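Side-chain contacts in endoglucanase A (Clostridium cellulolyticum, PDB 1EDG), which hydrolyses internal beta-1,4-glucosidic bonds of cellulose with a TIM-barrel catalytic domain of glycosyl hydrolase family 5: residues D97-M100 / N101-E105; W33-G36 / N37-D40; D68-Q72 / K73-T77; A150-A153 / A154-N158. One frame throughout, in Å; residues are numbered along the deposited sequence.

Interaction 1 of 4, residues D97-M100 / N101-E105; sequences DVWM and NRVQE
With CG of Trp99 anti to the backbone N (chi1 -178°), its indole lies where the side chain of Val103, one turn on, can reach it; the CG2 branch of Val103 lies beside its own backbone N and does the touching. CG2 sits over one face of the indole, offset toward the rim, 4.0 Å from the centroid of the five-membered ring and 19° off its normal, which qualifies as a CH-pi contact. The closest ring atom is NE1 of Trp99, at 3.8 Å from Val103 CG2. The same pair is joined through the backbone: Val103 N donates to Trp99 O at 3.0 Å, with an N-H...O angle of 165°. Gln104 N to Met100 O, also 3.0 Å, continues the helical pattern. Arg102 points elsewhere, bent at chi2, and its NH1 forms a salt bridge with Glu105 OE1 (2.8 Å) through the anti lone pair of that oxygen; NE of Arg102 pairs with Glu54. Beyond the segments, the Trp99 ring stacks on His87 and meets Phe39 edge-to-face. Such i to i+4 aromatic-aliphatic packing belongs to a regular alpha-helix, here at the N-terminal end of helix 97-111, which follows the second strand of the TIM barrel.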
loop_
_atom_site.group_PDB
_atom_site.type_symbol
_atom_site.label_atom_id
_atom_site.label_comp_id
_atom_site.label_asym_id
_atom_site.label_seq_id
_atom_site.Cartn_x
_atom_site.Cartn_y
_atom_site.Cartn_z
ATOM N N ASP A 97 -11.486 21.487 -4.650
ATOM C CA ASP A 97 -11.388 21.766 -3.218
ATOM C C ASP A 97 -12.370 20.935 -2.393
ATOM O O ASP A 97 -12.105 20.622 -1.234
ATOM C CB ASP A 97 -11.617 23.252 -2.940
ATOM C CG ASP A 97 -10.448 24.109 -3.372
ATOM O OD1 ASP A 97 -9.316 23.836 -2.914
ATOM O OD2 ASP A 97 -10.658 25.055 -4.165
ATOM N N VAL A 98 -13.503 20.584 -2.994
ATOM C CA VAL A 98 -14.524 19.789 -2.319
ATOM C C VAL A 98 -13.959 18.405 -2.019
ATOM O O VAL A 98 -14.140 17.878 -0.923
ATOM C CB VAL A 98 -15.826 19.684 -3.181
ATOM C CG1 VAL A 98 -16.761 18.610 -2.644
ATOM C CG2 VAL A 98 -16.545 21.018 -3.184
ATOM N N TRP A 99 -13.249 17.839 -2.989
ATOM C CA TRP A 99 -12.645 16.522 -2.828
ATOM C C TRP A 99 -11.484 16.592 -1.842
ATOM O O TRP A 99 -11.374 15.746 -0.948
ATOM C CB TRP A 99 -12.155 16.002 -4.173
ATOM C CG TRP A 99 -11.558 14.633 -4.120
ATOM C CD1 TRP A 99 -10.238 14.314 -4.260
ATOM C CD2 TRP A 99 -12.260 13.385 -3.986
ATOM N NE1 TRP A 99 -10.075 12.952 -4.235
ATOM C CE2 TRP A 99 -11.297 12.354 -4.067
ATOM C CE3 TRP A 99 -13.609 13.037 -3.813
ATOM C CZ2 TRP A 99 -11.636 10.998 -3.985
ATOM C CZ3 TRP A 99 -13.947 11.682 -3.733
ATOM C CH2 TRP A 99 -12.961 10.683 -3.819
ATOM N N MET A 100 -10.631 17.605 -1.996
ATOM C CA MET A 100 -9.477 17.783 -1.114
ATOM C C MET A 100 -9.904 17.929 0.348
ATOM O O MET A 100 -9.299 17.330 1.242
ATOM C CB MET A 100 -8.648 19.001 -1.537
ATOM C CG MET A 100 -7.324 19.140 -0.793
ATOM S SD MET A 100 -6.127 17.818 -1.169
ATOM C CE MET A 100 -5.190 18.591 -2.472
ATOM N N ASN A 101 -10.958 18.707 0.586
ATOM C CA ASN A 101 -11.463 18.918 1.945
ATOM C C ASN A 101 -11.908 17.620 2.606
ATOM O O ASN A 101 -11.607 17.384 3.776
ATOM C CB ASN A 101 -12.623 19.918 1.952
ATOM C CG ASN A 101 -12.179 21.331 1.642
ATOM O OD1 ASN A 101 -10.992 21.659 1.730
ATOM N ND2 ASN A 101 -13.128 22.179 1.265
ATOM N N ARG A 102 -12.618 16.784 1.857
ATOM C CA ARG A 102 -13.101 15.514 2.380
ATOM C C ARG A 102 -11.937 14.561 2.678
ATOM O O ARG A 102 -11.920 13.901 3.722
ATOM C CB ARG A 102 -14.102 14.883 1.411
ATOM C CG ARG A 102 -14.643 13.526 1.851
ATOM C CD ARG A 102 -15.275 13.562 3.247
ATOM N NE ARG A 102 -15.642 12.216 3.683
ATOM C CZ ARG A 102 -15.728 11.824 4.952
ATOM N NH1 ARG A 102 -15.484 12.668 5.945
ATOM N NH2 ARG A 102 -16.020 10.564 5.228
ATOM N N VAL A 103 -10.958 14.506 1.778
ATOM C CA VAL A 103 -9.791 13.648 1.986
ATOM C C VAL A 103 -9.086 14.061 3.280
ATOM O O VAL A 103 -8.746 13.209 4.111
ATOM C CB VAL A 103 -8.798 13.734 0.793
ATOM C CG1 VAL A 103 -7.499 12.974 1.115
ATOM C CG2 VAL A 103 -9.440 13.143 -0.456
ATOM N N GLN A 104 -8.896 15.364 3.466
ATOM C CA GLN A 104 -8.232 15.869 4.665
ATOM C C GLN A 104 -9.012 15.534 5.941
ATOM O O GLN A 104 -8.423 15.331 7.000
ATOM C CB GLN A 104 -8.007 17.380 4.563
ATOM C CG GLN A 104 -7.255 17.964 5.747
ATOM C CD GLN A 104 -6.906 19.419 5.557
ATOM O OE1 GLN A 104 -7.613 20.155 4.870
ATOM N NE2 GLN A 104 -5.815 19.846 6.163
ATOM N N GLU A 105 -10.333 15.486 5.833
ATOM C CA GLU A 105 -11.200 15.165 6.967
ATOM C C GLU A 105 -10.873 13.756 7.466
ATOM O O GLU A 105 -10.649 13.543 8.658
ATOM C CB GLU A 105 -12.659 15.226 6.508
ATOM C CG GLU A 105 -13.635 15.871 7.471
ATOM C CD GLU A 105 -14.928 16.292 6.772
ATOM O OE1 GLU A 105 -15.655 15.413 6.264
ATOM O OE2 GLU A 105 -15.205 17.509 6.707
#

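Interaction 2 of 4, residues W33-G36 / N37-D40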
loop_
_atom_site.group_PDB
_atom_site.type_symbol
_atom_site.label_atom_id
_atom_site.label_comp_id
_atom_site.label_asym_id
_atom_site.label_seq_id
_atom_site.Cartn_x
_atom_site.Cartn_y
_atom_site.Cartn_z
ATOM N N TRP A 33 -3.483 -0.815 7.969
ATOM C CA TRP A 33 -4.764 -1.210 7.403
ATOM C C TRP A 33 -5.078 -0.251 6.243
ATOM O O TRP A 33 -4.832 0.950 6.349
ATOM C CB TRP A 33 -5.837 -1.097 8.489
ATOM C CG TRP A 33 -7.212 -1.482 8.068
ATOM C CD1 TRP A 33 -7.723 -2.743 7.980
ATOM C CD2 TRP A 33 -8.281 -0.589 7.745
ATOM N NE1 TRP A 33 -9.053 -2.690 7.632
ATOM C CE2 TRP A 33 -9.419 -1.381 7.477
ATOM C CE3 TRP A 33 -8.390 0.805 7.662
ATOM C CZ2 TRP A 33 -10.658 -0.820 7.130
ATOM C CZ3 TRP A 33 -9.623 1.364 7.319
ATOM C CH2 TRP A 33 -10.737 0.548 7.057
ATOM N N ASN A 34 -5.577 -0.794 5.133
ATOM C CA ASN A 34 -5.942 0.006 3.957
ATOM C C ASN A 34 -7.425 0.374 3.956
ATOM O O ASN A 34 -8.272 -0.497 4.152
ATOM C CB ASN A 34 -5.722 -0.794 2.673
ATOM C CG ASN A 34 -4.318 -0.691 2.137
ATOM O OD1 ASN A 34 -3.963 0.309 1.523
ATOM N ND2 ASN A 34 -3.535 -1.755 2.299
ATOM N N LEU A 35 -7.732 1.639 3.673
ATOM C CA LEU A 35 -9.118 2.103 3.546
ATOM C C LEU A 35 -9.429 1.778 2.062
ATOM O O LEU A 35 -9.524 2.677 1.220
ATOM C CB LEU A 35 -9.188 3.624 3.773
ATOM C CG LEU A 35 -10.354 4.313 4.507
ATOM C CD1 LEU A 35 -10.598 5.675 3.890
ATOM C CD2 LEU A 35 -11.631 3.489 4.506
ATOM N N GLY A 36 -9.552 0.487 1.755
ATOM C CA GLY A 36 -9.769 0.031 0.391
ATOM C C GLY A 36 -11.103 0.312 -0.263
ATOM O O GLY A 36 -12.118 0.470 0.419
ATOM N N ASN A 37 -11.081 0.365 -1.596
ATOM C CA ASN A 37 -12.263 0.621 -2.427
ATOM C C ASN A 37 -13.089 1.816 -1.959
ATOM O O ASN A 37 -14.317 1.802 -2.044
ATOM C CB ASN A 37 -13.150 -0.630 -2.524
ATOM C CG ASN A 37 -12.614 -1.670 -3.507
ATOM O OD1 ASN A 37 -11.492 -1.560 -4.011
ATOM N ND2 ASN A 37 -13.412 -2.701 -3.765
ATOM N N THR A 38 -12.411 2.858 -1.493
ATOM C CA THR A 38 -13.063 4.067 -1.003
ATOM C C THR A 38 -12.708 5.276 -1.878
ATOM O O THR A 38 -13.277 5.428 -2.964
ATOM C CB THR A 38 -12.705 4.287 0.474
ATOM O OG1 THR A 38 -12.975 3.075 1.183
ATOM C CG2 THR A 38 -13.533 5.397 1.097
ATOM N N PHE A 39 -11.739 6.094 -1.465
ATOM C CA PHE A 39 -11.356 7.253 -2.271
ATOM C C PHE A 39 -10.664 6.862 -3.583
ATOM O O PHE A 39 -10.440 7.713 -4.453
ATOM C CB PHE A 39 -10.492 8.213 -1.464
ATOM C CG PHE A 39 -11.221 8.862 -0.321
ATOM C CD1 PHE A 39 -12.219 9.802 -0.562
ATOM C CD2 PHE A 39 -10.920 8.534 0.995
ATOM C CE1 PHE A 39 -12.905 10.410 0.490
ATOM C CE2 PHE A 39 -11.602 9.137 2.055
ATOM C CZ PHE A 39 -12.597 10.078 1.800
ATOM N N ASP A 40 -10.331 5.577 -3.711
ATOM C CA ASP A 40 -9.695 5.024 -4.909
ATOM C C ASP A 40 -10.688 4.646 -6.017
ATOM O O ASP A 40 -10.279 4.296 -7.134
ATOM C CB ASP A 40 -8.778 3.823 -4.573
ATOM C CG ASP A 40 -9.393 2.849 -3.568
ATOM O OD1 ASP A 40 -9.772 3.287 -2.471
ATOM O OD2 ASP A 40 -9.441 1.637 -3.850
HETATM O O HOH W 1 -9.525 5.502 0.332
#
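Thr38 OG1 donates to Gly36 O at 2.8 Å from an unusual direction, 59° out of the carbonyl plane and therefore not on a lone pair. The bond lies in the loop that follows the first strand of the TIM barrel, next to the inverse gamma turn centred on Leu35. OG1 lies beside its own backbone N (chi1 -52°), which turns it back toward Gly36, and it has a second partner in Arg357. The carboxylate of Asp40 accepts from two backbone amides: it holds that of Thr38 through OD1, with Thr38 N 2.8 Å from Asp40 OD1 and above the carboxylate plane, and, weakly, that of Asn37 through OD2. Asn37 has a positive phi (48°). On the apolar side, CD1 of Leu35 meets the Phe39 ring obliquely, 4.0 Å from CE2, and also lies 4.1 Å from CG2 of Thr38. That methyl of Thr38 is over one face of the ring, offset toward its rim. Phe39 itself packs against Val106 of helix 97-111. A water links Leu35 O and Phe39 N, donating to Leu35 O at 3.0 Å and accepting from Phe39 N at 2.9 Å.

Interaction 3 of 4, residues D68-Q72 / K73-T77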
loop_
_atom_site.group_PDB
_atom_site.type_symbol
_atom_site.label_atom_id
_atom_site.label_comp_id
_atom_site.label_asym_id
_atom_site.label_seq_id
_atom_site.Cartn_x
_atom_site.Cartn_y
_atom_site.Cartn_z
ATOM N N ASP A 68 -11.449 4.737 14.981
ATOM C CA ASP A 68 -11.225 4.490 16.406
ATOM C C ASP A 68 -11.125 2.980 16.643
ATOM O O ASP A 68 -10.260 2.512 17.392
ATOM C CB ASP A 68 -12.384 5.036 17.253
ATOM C CG ASP A 68 -12.429 6.552 17.310
ATOM O OD1 ASP A 68 -11.425 7.225 16.981
ATOM O OD2 ASP A 68 -13.493 7.075 17.707
ATOM N N ALA A 69 -12.016 2.226 16.006
ATOM C CA ALA A 69 -12.050 0.777 16.142
ATOM C C ALA A 69 -10.782 0.108 15.603
ATOM O O ALA A 69 -10.253 -0.833 16.211
ATOM C CB ALA A 69 -13.273 0.222 15.451
ATOM N N ILE A 70 -10.304 0.592 14.461
ATOM C CA ILE A 70 -9.096 0.057 13.836
ATOM C C ILE A 70 -7.908 0.217 14.785
ATOM O O ILE A 70 -7.148 -0.732 15.010
ATOM C CB ILE A 70 -8.799 0.784 12.492
ATOM C CG1 ILE A 70 -9.944 0.551 11.499
ATOM C CG2 ILE A 70 -7.458 0.342 11.916
ATOM C CD1 ILE A 70 -10.214 -0.899 11.209
ATOM N N LYS A 71 -7.757 1.413 15.348
ATOM C CA LYS A 71 -6.667 1.691 16.277
ATOM C C LYS A 71 -6.761 0.806 17.520
ATOM O O LYS A 71 -5.766 0.229 17.964
ATOM C CB LYS A 71 -6.676 3.157 16.700
ATOM C CG LYS A 71 -5.568 3.477 17.676
ATOM C CD LYS A 71 -5.596 4.900 18.143
ATOM C CE LYS A 71 -4.380 5.170 19.017
ATOM N NZ LYS A 71 -3.101 4.875 18.285
ATOM N N GLN A 72 -7.966 0.688 18.062
ATOM C CA GLN A 72 -8.207 -0.123 19.247
ATOM C C GLN A 72 -7.723 -1.566 19.064
ATOM O O GLN A 72 -7.264 -2.196 20.015
ATOM C CB GLN A 72 -9.702 -0.110 19.582
ATOM C CG GLN A 72 -10.079 -0.837 20.862
ATOM C CD GLN A 72 -11.562 -1.165 20.916
ATOM O OE1 GLN A 72 -11.965 -2.301 20.655
ATOM N NE2 GLN A 72 -12.385 -0.166 21.226
ATOM N N LYS A 73 -7.812 -2.082 17.841
ATOM C CA LYS A 73 -7.377 -3.442 17.557
ATOM C C LYS A 73 -5.865 -3.631 17.618
ATOM O O LYS A 73 -5.384 -4.741 17.867
ATOM C CB LYS A 73 -7.878 -3.895 16.186
ATOM C CG LYS A 73 -8.977 -4.926 16.241
ATOM C CD LYS A 73 -8.559 -6.152 17.034
ATOM C CE LYS A 73 -9.653 -7.199 17.019
ATOM N NZ LYS A 73 -9.540 -8.129 18.172
ATOM N N GLY A 74 -5.113 -2.569 17.355
ATOM C CA GLY A 74 -3.665 -2.683 17.384
ATOM C C GLY A 74 -2.963 -2.092 16.172
ATOM O O GLY A 74 -1.736 -1.977 16.163
ATOM N N PHE A 75 -3.727 -1.742 15.140
ATOM C CA PHE A 75 -3.145 -1.137 13.940
ATOM C C PHE A 75 -2.655 0.262 14.300
ATOM O O PHE A 75 -3.315 0.965 15.066
ATOM C CB PHE A 75 -4.202 -1.021 12.831
ATOM C CG PHE A 75 -4.647 -2.342 12.261
ATOM C CD1 PHE A 75 -3.899 -2.979 11.271
ATOM C CD2 PHE A 75 -5.824 -2.944 12.700
ATOM C CE1 PHE A 75 -4.321 -4.197 10.725
ATOM C CE2 PHE A 75 -6.253 -4.153 12.165
ATOM C CZ PHE A 75 -5.503 -4.785 11.176
ATOM N N ASN A 76 -1.501 0.670 13.781
ATOM C CA ASN A 76 -1.003 2.014 14.075
ATOM C C ASN A 76 -0.776 2.846 12.804
ATOM O O ASN A 76 -0.302 3.984 12.864
ATOM C CB ASN A 76 0.274 1.970 14.920
ATOM C CG ASN A 76 0.558 3.298 15.623
ATOM O OD1 ASN A 76 -0.359 3.961 16.109
ATOM N ND2 ASN A 76 1.818 3.689 15.678
ATOM N N THR A 77 -1.172 2.295 11.662
ATOM C CA THR A 77 -1.002 2.983 10.384
ATOM C C THR A 77 -2.203 2.739 9.481
ATOM O O THR A 77 -2.711 1.622 9.406
ATOM C CB THR A 77 0.262 2.462 9.655
ATOM O OG1 THR A 77 1.409 2.657 10.494
ATOM C CG2 THR A 77 0.472 3.190 8.326
HETATM O O HOH W 2 -2.813 1.056 17.901
#
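Ile70 and Phe75 make the apolar contact: the CG2 branch of Ile70 lies 3.6 Å from CB of Phe75 and 3.8 Å from CD2 of its ring. CG2 is anti to the backbone N, while CG of Phe75 sits beside its own N (chi1 -69°), and the two side chains run at a slant to each other. The carbonyl O of Ile70 meets the same ring at its edge, in plane, 3.5 Å from CD2 of Phe75. What brings Phe75 back under the helix is the turn before it. Gly74 N donates to Lys71 O at 2.9 Å, from well above the carbonyl plane, and Lys73 N donates to Ala69 O at 3.2 Å. With its positive phi of 132°, Gly74 ends helix 64-73 in a Schellman motif. A water fastens the exit further, donating to Lys71 O at 3.1 Å and to Phe75 O at 2.9 Å. Farther out, Lys71 and Asn76 lie side by side, pointing the same way; NZ of Lys71 is 3.6 Å from OD1 of Asn76, no more than a loose approach, while ND2 of Asn76 bonds to Gly28 O. NZ of Lys73 leads away to a salt bridge with Asp369 of helix 365-374. The Phe75 side chain also packs on Phe362 and Ile368, just before Thr77 opens the second barrel strand, 77-80.

Interaction 4 of 4, residues A150-A153 / A154-N158; sequences AQIA and ARFAN
The C-terminal turn of helix 138-155, which follows the third strand of the TIM barrel, brings Phe156 against Ile152. CG2 of Ile152 touches the ring at CD2 of Phe156, 3.9 Å away, the two side chains crossing at an angle. Both groups are placed by their first torsions: CG2 of Ile152 is anti to its backbone N, and the ring of Phe156 lies beside its own N (chi1 -63°). Ile152 O accepts from Phe156 N at 3.1 Å, with an N-H...O angle of 163°, and also lies at the ring edge, in its plane, 3.3 Å from CD2 of Phe156. CG of Arg155 lies over one ring face, 3.8 Å above the plane and offset toward the rim, whereas Ile152 CG2 and Ile152 O both meet the ring at CD2. Arg155 N to Gln151 O, at 3.0 Å, and Ala154 N to Ala150 O, at 3.1 Å, carry the helical pattern up to this point. Phe156 is the first residue to leave helical angles, with psi at 24°. The chain of Arg155 bends at chi2 and chi3 and its NH1 bonds to Asn101 and Gln104, while Phe156 packs on Met100 and Val107, so the turn is clamped to helix 97-111. Ile152 and Phe156 also both touch Leu119 of strand 116-120. The contact is thus that of a helix C-terminus in a beta/alpha barrel, its apolar side laid on the strand within and on the preceding helix of the outer layer.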
loop_
_atom_site.group_PDB
_atom_site.type_symbol
_atom_site.label_atom_id
_atom_site.label_comp_id
_atom_site.label_asym_id
_atom_site.label_seq_id
_atom_site.Cartn_x
_atom_site.Cartn_y
_atom_site.Cartn_z
ATOM N N ALA A 150 2.356 18.878 -6.081
ATOM C CA ALA A 150 2.632 20.223 -5.581
ATOM C C ALA A 150 1.423 20.679 -4.756
ATOM O O ALA A 150 1.572 21.310 -3.712
ATOM C CB ALA A 150 2.879 21.195 -6.743
ATOM N N GLN A 151 0.230 20.329 -5.225
ATOM C CA GLN A 151 -1.007 20.687 -4.542
ATOM C C GLN A 151 -1.193 19.918 -3.232
ATOM O O GLN A 151 -1.563 20.507 -2.209
ATOM C CB GLN A 151 -2.202 20.447 -5.461
ATOM C CG GLN A 151 -2.230 21.350 -6.680
ATOM C CD GLN A 151 -3.351 20.985 -7.617
ATOM O OE1 GLN A 151 -4.509 21.324 -7.375
ATOM N NE2 GLN A 151 -3.023 20.265 -8.677
ATOM N N ILE A 152 -0.960 18.609 -3.268
ATOM C CA ILE A 152 -1.094 17.792 -2.065
ATOM C C ILE A 152 -0.080 18.258 -1.019
ATOM O O ILE A 152 -0.426 18.455 0.151
ATOM C CB ILE A 152 -0.909 16.291 -2.364
ATOM C CG1 ILE A 152 -2.014 15.810 -3.307
ATOM C CG2 ILE A 152 -0.970 15.480 -1.061
ATOM C CD1 ILE A 152 -1.780 14.428 -3.862
ATOM N N ALA A 153 1.155 18.490 -1.449
ATOM C CA ALA A 153 2.198 18.957 -0.546
ATOM C C ALA A 153 1.828 20.295 0.106
ATOM O O ALA A 153 2.048 20.497 1.301
ATOM C CB ALA A 153 3.522 19.080 -1.291
ATOM N N ALA A 154 1.250 21.208 -0.670
ATOM C CA ALA A 154 0.872 22.511 -0.135
ATOM C C ALA A 154 -0.253 22.403 0.889
ATOM O O ALA A 154 -0.219 23.065 1.922
ATOM C CB ALA A 154 0.469 23.457 -1.262
ATOM N N ARG A 155 -1.240 21.559 0.612
ATOM C CA ARG A 155 -2.366 21.396 1.523
ATOM C C ARG A 155 -1.962 20.780 2.860
ATOM O O ARG A 155 -2.422 21.228 3.909
ATOM C CB ARG A 155 -3.481 20.563 0.873
ATOM C CG ARG A 155 -4.652 20.229 1.803
ATOM C CD ARG A 155 -5.381 21.481 2.306
ATOM N NE ARG A 155 -6.224 22.082 1.274
ATOM C CZ ARG A 155 -7.544 21.924 1.194
ATOM N NH1 ARG A 155 -8.191 21.180 2.088
ATOM N NH2 ARG A 155 -8.218 22.498 0.205
ATOM N N PHE A 156 -1.090 19.775 2.822
ATOM C CA PHE A 156 -0.660 19.098 4.041
ATOM C C PHE A 156 0.709 19.520 4.566
ATOM O O PHE A 156 1.327 18.793 5.347
ATOM C CB PHE A 156 -0.694 17.586 3.823
ATOM C CG PHE A 156 -2.069 17.048 3.543
ATOM C CD1 PHE A 156 -2.908 16.664 4.590
ATOM C CD2 PHE A 156 -2.531 16.928 2.234
ATOM C CE1 PHE A 156 -4.184 16.166 4.339
ATOM C CE2 PHE A 156 -3.804 16.433 1.969
ATOM C CZ PHE A 156 -4.635 16.049 3.023
ATOM N N ALA A 157 1.125 20.732 4.214
ATOM C CA ALA A 157 2.422 21.278 4.611
ATOM C C ALA A 157 2.728 21.279 6.112
ATOM O O ALA A 157 3.882 21.134 6.511
ATOM C CB ALA A 157 2.573 22.691 4.055
ATOM N N ASN A 158 1.698 21.448 6.936
ATOM C CA ASN A 158 1.873 21.508 8.385
ATOM C C ASN A 158 1.867 20.176 9.131
ATOM O O ASN A 158 2.069 20.152 10.344
ATOM C CB ASN A 158 0.831 22.443 9.004
ATOM C CG ASN A 158 0.970 23.875 8.520
ATOM O OD1 ASN A 158 2.076 24.403 8.412
ATOM N ND2 ASN A 158 -0.154 24.510 8.224
#

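Overall arrangement
Interactions 1 and 4 come from consecutive outer helices of the barrel, their centres 12 Å apart, and they also pack together where Met100 CG lies 3.4 Å from Arg155 CZ. Interaction 2, about 10 Å from the centre of the chain, is the innermost of the four. It touches interaction 1 where Trp99 CH2 lies 3.5 Å from Phe39 CD1, and interaction 3 where Trp33 N lies 2.9 Å from Thr77 O, between the first two barrel strands. Interactions 3 and 4 are far apart, centres about 26 Å from each other. The loop of interaction 2 follows the C-terminal end of the first strand, the barrel end where TIM-barrel enzymes carry their active sites, so it probably lies nearest the catalytic cleft.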